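Local coordinates for actin binding protein family protein (Entamoeba histolytica HM-1:IMSS, PDB 6K2F) that is the N-terminal ADF-homology domain of twinfilin, a protein that probably binds actin monomers and inhibits polymerization by sequestering them, at residues Lys13-Ser17 with Ser18-Arg22; Ala26-Asp30 with Glu31-Ile35; Asp50-Leu53 with Lys54-Glu58. All coordinates share one frame; numbering follows the deposited sequence.

Contact 1 of 3, residues Lys13-Ser17 with Ser18-Arg22; sequences KDMNS and SGNGR
The flat carbonyl group of Asp14 receives Ser18 on both faces of its plane. Ser18 N and Ser18 OG approach from opposite faces, each 2.9 Å from Asp14 O. The hydroxyl is brought there by a first torsion of -51°, which sets OG beside its own backbone N. The Asp14 carboxylate lies next to the same hydroxyl, with OD1 3.3 Å from Ser18 OG. The flat Asn20 amide comes in with its oxygen leading, and OD1 lies 3.9 Å from Met15 CA. One residue further on, Gly19 N donates to Met15 O at 2.8 Å. Gly19 has positive phi (64°), so the chain leaves helix 6-18 through a left-handed residue. The Met15 side chain runs alongside the outgoing chain, bent at chi3. Its SD lies 3.5 Å from Gly21 C, against a residue with no side chain. Lys95 and Ser99 of the second subunit pack on Ser18 and Asn20. The carbonyls of Asp14 and Met15 are thus met by donors of the chain just beyond them. Asp14 O is held by two donors of Ser18, which ties the Ser18 side chain back to the last turn of the helix.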
loop_
_atom_site.group_PDB
_atom_site.type_symbol
_atom_site.label_atom_id
_atom_site.label_comp_id
_atom_site.label_asym_id
_atom_site.label_seq_id
_atom_site.Cartn_x
_atom_site.Cartn_y
_atom_site.Cartn_z
ATOM N N LYS A 13 -5.823 13.675 -2.358
ATOM C CA LYS A 13 -5.586 14.273 -1.023
ATOM C C LYS A 13 -5.820 13.225 0.060
ATOM O O LYS A 13 -5.070 13.229 1.027
ATOM C CB LYS A 13 -6.493 15.480 -0.809
ATOM C CG LYS A 13 -6.081 16.693 -1.620
ATOM C CD LYS A 13 -7.082 17.835 -1.504
ATOM C CE LYS A 13 -6.500 19.224 -1.691
ATOM N NZ LYS A 13 -5.303 19.230 -2.566
ATOM N N ASP A 14 -6.834 12.374 -0.113
ATOM C CA ASP A 14 -7.145 11.292 0.848
ATOM C C ASP A 14 -5.967 10.314 0.912
ATOM O O ASP A 14 -5.487 10.026 2.029
ATOM C CB ASP A 14 -8.452 10.586 0.508
ATOM C CG ASP A 14 -8.851 9.619 1.609
ATOM O OD1 ASP A 14 -8.747 10.018 2.782
ATOM O OD2 ASP A 14 -9.210 8.469 1.287
ATOM N N MET A 15 -5.488 9.834 -0.232
ATOM C CA MET A 15 -4.362 8.871 -0.265
ATOM C C MET A 15 -3.087 9.538 0.256
ATOM O O MET A 15 -2.330 8.888 1.011
ATOM C CB MET A 15 -4.138 8.339 -1.677
ATOM C CG MET A 15 -3.218 7.141 -1.683
ATOM S SD MET A 15 -3.052 6.347 -3.308
ATOM C CE MET A 15 -4.719 5.749 -3.572
ATOM N N ASN A 16 -2.885 10.818 -0.053
ATOM C CA ASN A 16 -1.705 11.595 0.394
ATOM C C ASN A 16 -1.724 11.721 1.921
ATOM O O ASN A 16 -0.690 11.498 2.562
ATOM C CB ASN A 16 -1.664 12.976 -0.257
ATOM C CG ASN A 16 -0.416 13.751 0.094
ATOM O OD1 ASN A 16 0.698 13.259 -0.089
ATOM N ND2 ASN A 16 -0.584 14.946 0.635
ATOM N N SER A 17 -2.855 12.097 2.504
ATOM C CA SER A 17 -2.950 12.374 3.953
ATOM C C SER A 17 -3.017 11.069 4.757
ATOM O O SER A 17 -2.610 11.106 5.932
ATOM C CB SER A 17 -4.122 13.279 4.232
ATOM O OG SER A 17 -5.345 12.610 3.954
ATOM N N SER A 18 -3.581 9.988 4.199
ATOM C CA SER A 18 -3.869 8.729 4.944
ATOM C C SER A 18 -2.790 7.692 4.656
ATOM O O SER A 18 -2.707 6.726 5.407
ATOM C CB SER A 18 -5.234 8.209 4.601
ATOM O OG SER A 18 -6.215 9.229 4.744
ATOM N N GLY A 19 -2.012 7.866 3.579
ATOM C CA GLY A 19 -0.921 6.943 3.220
ATOM C C GLY A 19 -1.417 5.547 2.883
ATOM O O GLY A 19 -0.587 4.634 2.863
ATOM N N ASN A 20 -2.714 5.374 2.576
ATOM C CA ASN A 20 -3.422 4.064 2.658
ATOM C C ASN A 20 -3.698 3.501 1.260
ATOM O O ASN A 20 -4.656 2.744 1.086
ATOM C CB ASN A 20 -4.722 4.136 3.465
ATOM C CG ASN A 20 -5.726 5.133 2.922
ATOM O OD1 ASN A 20 -5.437 5.881 1.983
ATOM N ND2 ASN A 20 -6.902 5.160 3.525
ATOM N N GLY A 21 -2.820 3.784 0.326
ATOM C CA GLY A 21 -2.836 3.232 -1.039
ATOM C C GLY A 21 -1.528 3.593 -1.690
ATOM O O GLY A 21 -0.779 4.394 -1.091
ATOM N N ARG A 22 -1.271 3.082 -2.885
ATOM C CA ARG A 22 0.027 3.305 -3.547
ATOM C C ARG A 22 -0.126 4.233 -4.751
ATOM O O ARG A 22 0.745 5.102 -4.929
ATOM C CB ARG A 22 0.656 1.973 -3.943
ATOM C CG ARG A 22 2.006 2.146 -4.625
ATOM C CD ARG A 22 3.067 2.820 -3.762
ATOM N NE ARG A 22 3.462 1.964 -2.659
ATOM C CZ ARG A 22 4.273 2.312 -1.678
ATOM N NH1 ARG A 22 4.779 3.532 -1.610
ATOM N NH2 ARG A 22 4.555 1.442 -0.724
#

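Contact 2 of 3, residues Ala26-Asp30 with Glu31-Ile35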
loop_
_atom_site.group_PDB
_atom_site.type_symbol
_atom_site.label_atom_id
_atom_site.label_comp_id
_atom_site.label_asym_id
_atom_site.label_seq_id
_atom_site.Cartn_x
_atom_site.Cartn_y
_atom_site.Cartn_z
ATOM N N ALA A 26 -4.858 7.895 -13.903
ATOM C CA ALA A 26 -5.823 8.915 -14.357
ATOM C C ALA A 26 -5.728 9.054 -15.871
ATOM O O ALA A 26 -4.649 8.872 -16.434
ATOM C CB ALA A 26 -5.564 10.224 -13.661
ATOM N N THR A 27 -6.835 9.388 -16.512
ATOM C CA THR A 27 -6.860 9.674 -17.960
ATOM C C THR A 27 -7.665 10.942 -18.194
ATOM O O THR A 27 -8.485 11.332 -17.343
ATOM C CB THR A 27 -7.433 8.528 -18.808
ATOM O OG1 THR A 27 -8.780 8.272 -18.412
ATOM C CG2 THR A 27 -6.627 7.258 -18.664
ATOM N N ILE A 28 -7.463 11.539 -19.358
ATOM C CA ILE A 28 -8.236 12.734 -19.772
ATOM C C ILE A 28 -9.542 12.240 -20.400
ATOM O O ILE A 28 -9.516 11.530 -21.428
ATOM C CB ILE A 28 -7.383 13.611 -20.702
ATOM C CG1 ILE A 28 -6.084 14.014 -20.004
ATOM C CG2 ILE A 28 -8.190 14.805 -21.182
ATOM C CD1 ILE A 28 -5.093 14.784 -20.865
ATOM N N VAL A 29 -10.657 12.640 -19.793
ATOM C CA VAL A 29 -12.032 12.235 -20.161
ATOM C C VAL A 29 -12.849 13.518 -20.163
ATOM O O VAL A 29 -12.828 14.241 -19.152
ATOM C CB VAL A 29 -12.631 11.200 -19.194
ATOM C CG1 VAL A 29 -14.080 10.890 -19.554
ATOM C CG2 VAL A 29 -11.826 9.921 -19.170
ATOM N N ASP A 30 -13.570 13.787 -21.242
ATOM C CA ASP A 30 -14.424 14.993 -21.315
ATOM C C ASP A 30 -13.477 16.190 -21.152
ATOM O O ASP A 30 -12.574 16.288 -21.978
ATOM C CB ASP A 30 -15.590 14.806 -20.343
ATOM C CG ASP A 30 -16.512 13.651 -20.743
ATOM O OD1 ASP A 30 -16.413 13.187 -21.922
ATOM O OD2 ASP A 30 -17.347 13.240 -19.892
ATOM N N GLU A 31 -13.642 17.039 -20.134
ATOM C CA GLU A 31 -12.797 18.263 -19.998
ATOM C C GLU A 31 -11.822 18.101 -18.827
ATOM O O GLU A 31 -11.174 19.104 -18.448
ATOM C CB GLU A 31 -13.656 19.526 -19.847
ATOM C CG GLU A 31 -14.999 19.323 -19.161
ATOM C CD GLU A 31 -15.876 20.562 -19.168
ATOM O OE1 GLU A 31 -15.917 21.253 -20.208
ATOM O OE2 GLU A 31 -16.500 20.834 -18.129
ATOM N N THR A 32 -11.718 16.898 -18.253
ATOM C CA THR A 32 -11.044 16.764 -16.942
ATOM C C THR A 32 -10.092 15.577 -16.956
ATOM O O THR A 32 -10.169 14.693 -17.812
ATOM C CB THR A 32 -12.030 16.710 -15.769
ATOM O OG1 THR A 32 -13.008 15.706 -16.046
ATOM C CG2 THR A 32 -12.706 18.044 -15.520
ATOM N N ILE A 33 -9.167 15.590 -16.008
ATOM C CA ILE A 33 -8.402 14.382 -15.648
ATOM C C ILE A 33 -9.194 13.596 -14.609
ATOM O O ILE A 33 -9.433 14.127 -13.521
ATOM C CB ILE A 33 -6.987 14.728 -15.171
ATOM C CG1 ILE A 33 -6.339 15.827 -16.010
ATOM C CG2 ILE A 33 -6.157 13.470 -15.203
ATOM C CD1 ILE A 33 -4.965 16.192 -15.503
ATOM N N ASN A 34 -9.558 12.363 -14.946
ATOM C CA ASN A 34 -10.457 11.510 -14.143
ATOM C C ASN A 34 -9.690 10.298 -13.626
ATOM O O ASN A 34 -8.796 9.802 -14.318
ATOM C CB ASN A 34 -11.663 11.053 -14.962
ATOM C CG ASN A 34 -12.618 12.181 -15.289
ATOM O OD1 ASN A 34 -12.354 13.335 -14.970
ATOM N ND2 ASN A 34 -13.752 11.861 -15.886
ATOM N N ILE A 35 -10.109 9.789 -12.474
ATOM C CA ILE A 35 -9.626 8.503 -11.918
ATOM C C ILE A 35 -9.998 7.397 -12.907
ATOM O O ILE A 35 -11.202 7.314 -13.299
ATOM C CB ILE A 35 -10.253 8.201 -10.551
ATOM C CG1 ILE A 35 -9.932 9.274 -9.511
ATOM C CG2 ILE A 35 -9.835 6.818 -10.083
ATOM C CD1 ILE A 35 -10.919 9.297 -8.380
HETATM O O HOH W 1 -10.276 7.841 -16.362
#
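Strands 26-29 and 32-35 form a two-residue beta hairpin, closed by a type II' turn from Val29 to Thr32. Their axes come within 4.5 Å and diverge from antiparallel, with 136° between the strand directions. Thr27 and Asn34 make a hydrogen-bonded pair: Asn34 N reaches Thr27 O at 2.8 Å, and the return bond from Thr27 N goes to Asn34 O. Val29 and Thr32 make the second such pair next to the turn, with Val29 N 2.9 Å from Thr32 O. Asp30 takes the first corner of the turn with positive phi (60°). Ile28 and Ile33 face each other between the two pairs, and their CG1 atoms are 4.4 Å apart. In Ile33, CG1 stands anti to the carbonyl carbon (chi1 -41°); this leaves the CG2 branch to meet Ala26 CB at 3.6 Å. Leu8 of helix 6-18 touches Ala26 and Ile33, and Leu97 of helix 92-101 touches Ile28. The hairpin is thereby packed against helices 6-18 and 92-101 of the ADF-homology fold. On the other face, the side chains of Val29 and Asn34 cross at about a right angle. Thr27 lies on this face as well, where a water sits 2.6 Å from Thr27 OG1 and donates to Asn34 O at 3.2 Å.

Contact 3 of 3, residues Asp50-Leu53 with Lys54-Glu58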
loop_
_atom_site.group_PDB
_atom_site.type_symbol
_atom_site.label_atom_id
_atom_site.label_comp_id
_atom_site.label_asym_id
_atom_site.label_seq_id
_atom_site.Cartn_x
_atom_site.Cartn_y
_atom_site.Cartn_z
ATOM N N ASP A 50 6.301 -2.435 -9.898
ATOM C CA ASP A 50 5.983 -3.382 -10.991
ATOM C C ASP A 50 4.461 -3.475 -11.188
ATOM O O ASP A 50 4.032 -3.897 -12.299
ATOM C CB ASP A 50 6.633 -4.733 -10.734
ATOM C CG ASP A 50 8.125 -4.729 -11.016
ATOM O OD1 ASP A 50 8.573 -3.860 -11.790
ATOM O OD2 ASP A 50 8.831 -5.613 -10.480
ATOM N N LEU A 51 3.650 -3.118 -10.189
ATOM C CA LEU A 51 2.163 -3.195 -10.338
ATOM C C LEU A 51 1.680 -2.246 -11.434
ATOM O O LEU A 51 0.635 -2.524 -12.038
ATOM C CB LEU A 51 1.488 -2.855 -9.007
ATOM C CG LEU A 51 1.762 -3.841 -7.879
ATOM C CD1 LEU A 51 1.147 -3.334 -6.583
ATOM C CD2 LEU A 51 1.235 -5.229 -8.230
ATOM N N VAL A 52 2.408 -1.170 -11.703
ATOM C CA VAL A 52 2.025 -0.186 -12.749
ATOM C C VAL A 52 1.834 -0.912 -14.081
ATOM O O VAL A 52 0.916 -0.534 -14.851
ATOM C CB VAL A 52 3.084 0.915 -12.868
ATOM C CG1 VAL A 52 2.905 1.724 -14.157
ATOM C CG2 VAL A 52 3.045 1.797 -11.637
ATOM N N LEU A 53 2.674 -1.903 -14.363
ATOM C CA LEU A 53 2.682 -2.583 -15.683
ATOM C C LEU A 53 1.340 -3.274 -15.950
ATOM O O LEU A 53 1.036 -3.525 -17.149
ATOM C CB LEU A 53 3.846 -3.570 -15.702
ATOM C CG LEU A 53 5.230 -2.971 -15.488
ATOM C CD1 LEU A 53 6.293 -4.061 -15.488
ATOM C CD2 LEU A 53 5.530 -1.940 -16.548
ATOM N N LYS A 54 0.595 -3.622 -14.899
ATOM C CA LYS A 54 -0.725 -4.290 -15.005
ATOM C C LYS A 54 -1.823 -3.294 -15.420
ATOM O O LYS A 54 -2.890 -3.744 -15.860
ATOM C CB LYS A 54 -1.140 -4.868 -13.649
ATOM C CG LYS A 54 -0.317 -6.029 -13.109
ATOM C CD LYS A 54 -0.978 -6.653 -11.881
ATOM C CE LYS A 54 -0.578 -8.090 -11.612
ATOM N NZ LYS A 54 0.786 -8.183 -11.039
ATOM N N TYR A 55 -1.592 -1.990 -15.259
ATOM C CA TYR A 55 -2.612 -0.942 -15.471
ATOM C C TYR A 55 -2.419 -0.200 -16.788
ATOM O O TYR A 55 -3.404 0.297 -17.312
ATOM C CB TYR A 55 -2.536 0.046 -14.313
ATOM C CG TYR A 55 -3.130 -0.513 -13.048
ATOM C CD1 TYR A 55 -2.392 -1.312 -12.193
ATOM C CD2 TYR A 55 -4.451 -0.287 -12.719
ATOM C CE1 TYR A 55 -2.947 -1.860 -11.047
ATOM C CE2 TYR A 55 -5.013 -0.799 -11.557
ATOM C CZ TYR A 55 -4.253 -1.578 -10.705
ATOM O OH TYR A 55 -4.830 -2.091 -9.575
ATOM N N LEU A 56 -1.205 -0.141 -17.315
ATOM C CA LEU A 56 -0.997 0.550 -18.607
ATOM C C LEU A 56 -1.701 -0.221 -19.721
ATOM O O LEU A 56 -1.802 -1.472 -19.678
ATOM C CB LEU A 56 0.498 0.721 -18.882
ATOM C CG LEU A 56 1.278 1.518 -17.828
ATOM C CD1 LEU A 56 2.751 1.635 -18.198
ATOM C CD2 LEU A 56 0.680 2.910 -17.628
ATOM N N VAL A 57 -2.222 0.509 -20.691
ATOM C CA VAL A 57 -2.866 -0.094 -21.883
ATOM C C VAL A 57 -2.049 0.341 -23.097
ATOM O O VAL A 57 -1.898 1.536 -23.309
ATOM C CB VAL A 57 -4.333 0.337 -22.022
ATOM C CG1 VAL A 57 -4.931 -0.238 -23.281
ATOM C CG2 VAL A 57 -5.161 -0.070 -20.807
ATOM N N GLU A 58 -1.489 -0.610 -23.833
ATOM C CA GLU A 58 -0.532 -0.259 -24.915
ATOM C C GLU A 58 -1.212 0.676 -25.924
ATOM O O GLU A 58 -2.353 0.401 -26.357
ATOM C CB GLU A 58 0.054 -1.511 -25.560
ATOM C CG GLU A 58 1.141 -1.208 -26.583
ATOM C CD GLU A 58 0.670 -0.844 -27.975
ATOM O OE1 GLU A 58 -0.497 -1.167 -28.335
ATOM O OE2 GLU A 58 1.498 -0.332 -28.764
HETATM O O HOH W 2 -0.973 -3.833 -18.808
#
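Val52 and Leu56 make the tight part of this turn. Val52 O accepts two backbone bonds, from Tyr55 N at 2.9 Å and from Leu56 N at 3.3 Å. The two donors come at different angles. Leu56 N lies nearly in line with the carbonyl, while Tyr55 N stands well above its plane. The apolar side chains close the same turn, with Val52 CG1 4.0 Å from Leu56 CG. Leu56 CG is anti to its carbonyl carbon (chi1 -59°), and that rotation carries the branch back over Val52. Leu51 O has a different surrounding. Lys54 N donates to it at 3.1 Å from above the carbonyl plane. The Tyr55 ring presents its edge to the same oxygen, which lies in the ring plane 3.3 Å from Tyr55 CD1.

The outer side is looser. The Lys54 chain bends at its end and passes obliquely over Leu51, with NZ 4.1 Å from Leu51 CD2. This is a slight touch by an exposed lysine. At the other end of the turn a water donates to both Leu53 O and Leu56 O, 2.6 Å from the latter. It bridges two carbonyls where the chain turns from helical to extended.

The segments lie between helix 45-49 and strand 62-68. Val52 packs on Ile64 and Phe66 of strand 62-68 and on Leu83 of strand 77-85, and Leu56 reaches Tyr85 and Phe126. Tyr55 touches Ala37 of strand 32-39, its ring edge-to-face with Phe23, and its hydroxyl is bonded to Glu39. The turn is therefore laid across the central sheet, with Val52 and Leu56 facing strands 62-68 and 77-85.

The three contacts are local turns of one ADF-homology domain and follow one another along the chain. Contact 1 ends helix 6-18 and leads into strand 23-29, whose far end forms contact 2. Their centres are 20 Å apart, and strand 23-29 runs from one to the other. Contact 3 comes later, in the loop before strand 62-68. Its centre is 20 Å from that of contact 1 and 18 Å from that of contact 2. Nearest atoms are about 6 Å and 8 Å away respectively, so contact 3 touches neither. Contact 2 is part of the sheet, contact 1 leads into it, and contact 3 packs on it through Val52 and Leu56. The second subunit reaches contact 1 but neither of the others.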